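Long-range contact in phosphoribosyl-AMP cyclohydrolase (Medicago truncatula, PDB 7BGM), which probably catalyses the second and third steps of histidine biosynthesis, hydrolysing phosphoribosyl-ATP to phosphoribosyl-AMP and diphosphate and then opening the adenine ring of that product: residues 105-110 against 119-124. Numbering follows the deposited sequence.
Sequences YYTPVF and EGNKLA
Tyr106 and Asn121 meet where the extended segment 119-124 returns obliquely past strand 105-108 of the cyclohydrolase part, 126° from it in direction. The strand also pairs antiparallel with a strand of the second subunit, through Tyr105, Thr107 and Pro108, so a sheet runs on across the dimer interface. Two backbone bonds fasten the segments: Ala124 N gives a nearly straight one to Tyr105 O (3.0 Å, 172° at the hydrogen), whereas Lys122 N reaches Tyr106 O at 3.0 Å with a clear bend. Between them, Tyr106 CA lies 3.1 Å from Lys122 O in a CA-H...O contact.

With CG placed between its backbone N and carbonyl carbon, the Tyr106 ring is brought beside the Asn121 amide. Asn121 ND2 sits at the ring edge near its plane, 3.5 Å from Tyr106 CD1, while amide and ring planes are inclined by 56°. On its own chain the same ring packs on Cys97, a zinc ligand, and it also touches Cys81 of the second subunit.

The long arm of Lys122 starts out away from the strand, but bends at chi3 and chi4 and passes obliquely across Pro108. Its ammonium also makes a weak, long ion pair with Asp76 of the second subunit, and Lys122 NZ comes to rest 3.6 Å from Pro108 CB.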
# COMPACT_ATOMS: atom_id res chain seq x y z
N TYR A 105 -6.05 6.31 9.94
CA TYR A 105 -6.02 4.97 10.53
C TYR A 105 -4.79 4.81 11.40
O TYR A 105 -3.70 4.53 10.91
CB TYR A 105 -6.07 3.87 9.44
CG TYR A 105 -7.34 3.88 8.62
CD1 TYR A 105 -8.45 3.11 9.01
CD2 TYR A 105 -7.47 4.71 7.49
CE1 TYR A 105 -9.62 3.10 8.24
CE2 TYR A 105 -8.64 4.73 6.74
CZ TYR A 105 -9.71 3.91 7.11
OH TYR A 105 -10.85 3.96 6.34
N TYR A 106 -4.98 5.06 12.70
CA TYR A 106 -3.92 5.02 13.69
C TYR A 106 -4.40 4.40 15.01
O TYR A 106 -3.74 4.58 16.05
CB TYR A 106 -3.39 6.44 13.93
CG TYR A 106 -4.47 7.43 14.20
CD1 TYR A 106 -5.02 7.53 15.48
CD2 TYR A 106 -4.92 8.30 13.20
CE1 TYR A 106 -6.01 8.43 15.75
CE2 TYR A 106 -5.93 9.22 13.46
CZ TYR A 106 -6.47 9.28 14.75
OH TYR A 106 -7.48 10.17 15.07
N THR A 107 -5.54 3.71 15.01
CA THR A 107 -6.11 3.15 16.24
C THR A 107 -6.04 1.63 16.15
O THR A 107 -6.93 0.98 15.56
CB THR A 107 -7.54 3.66 16.41
OG1 THR A 107 -7.52 5.11 16.48
CG2 THR A 107 -8.20 3.09 17.69
N PRO A 108 -4.99 1.00 16.68
CA PRO A 108 -4.84 -0.46 16.53
C PRO A 108 -5.65 -1.17 17.60
O PRO A 108 -5.54 -0.85 18.78
CB PRO A 108 -3.33 -0.69 16.71
CG PRO A 108 -2.89 0.46 17.62
CD PRO A 108 -3.87 1.61 17.42
N VAL A 109 -6.46 -2.12 17.16
CA VAL A 109 -7.38 -2.81 18.05
C VAL A 109 -6.66 -3.84 18.90
O VAL A 109 -6.95 -3.99 20.10
CB VAL A 109 -8.50 -3.44 17.22
CG1 VAL A 109 -9.04 -4.66 17.93
CG2 VAL A 109 -9.56 -2.40 16.88
N PHE A 110 -5.72 -4.58 18.31
CA PHE A 110 -5.08 -5.67 19.04
C PHE A 110 -4.33 -5.18 20.27
O PHE A 110 -4.09 -5.98 21.19
CB PHE A 110 -4.15 -6.44 18.11
CG PHE A 110 -4.87 -7.29 17.09
CD1 PHE A 110 -6.25 -7.32 17.05
CD2 PHE A 110 -4.16 -8.07 16.19
CE1 PHE A 110 -6.91 -8.11 16.11
CE2 PHE A 110 -4.81 -8.86 15.27
CZ PHE A 110 -6.19 -8.88 15.23
N GLU A 119 -2.20 2.84 26.56
CA GLU A 119 -2.69 2.89 25.18
C GLU A 119 -1.64 3.61 24.35
O GLU A 119 -0.82 4.37 24.87
CB GLU A 119 -4.03 3.62 25.07
CG GLU A 119 -5.14 3.01 25.89
CD GLU A 119 -6.31 3.94 26.00
OE1 GLU A 119 -6.86 4.33 24.98
OE2 GLU A 119 -6.67 4.32 27.13
N GLY A 120 -1.65 3.35 23.04
CA GLY A 120 -0.72 4.01 22.16
C GLY A 120 -1.17 3.94 20.72
O GLY A 120 -1.22 2.86 20.12
N ASN A 121 -1.49 5.09 20.14
CA ASN A 121 -1.88 5.11 18.74
C ASN A 121 -0.64 4.96 17.85
O ASN A 121 0.48 5.30 18.22
CB ASN A 121 -2.64 6.40 18.41
CG ASN A 121 -4.11 6.35 18.91
OD1 ASN A 121 -4.63 5.29 19.26
ND2 ASN A 121 -4.74 7.50 18.99
N LYS A 122 -0.86 4.40 16.67
CA LYS A 122 0.23 4.26 15.71
C LYS A 122 -0.39 4.07 14.34
O LYS A 122 -1.39 3.36 14.20
CB LYS A 122 1.18 3.09 16.04
CG LYS A 122 0.62 1.70 15.92
CD LYS A 122 1.73 0.73 15.56
CE LYS A 122 1.50 -0.67 16.12
NZ LYS A 122 0.12 -1.18 15.90
N LEU A 123 0.21 4.69 13.32
CA LEU A 123 -0.31 4.54 11.96
C LEU A 123 -0.29 3.08 11.53
O LEU A 123 0.66 2.33 11.81
CB LEU A 123 0.53 5.36 10.97
CG LEU A 123 0.55 6.90 11.05
CD1 LEU A 123 1.60 7.34 10.09
CD2 LEU A 123 -0.82 7.44 10.65
N ALA A 124 -1.35 2.67 10.83
CA ALA A 124 -1.29 1.43 10.07
C ALA A 124 -0.20 1.50 9.01
O ALA A 124 -0.15 2.46 8.23
CB ALA A 124 -2.64 1.18 9.41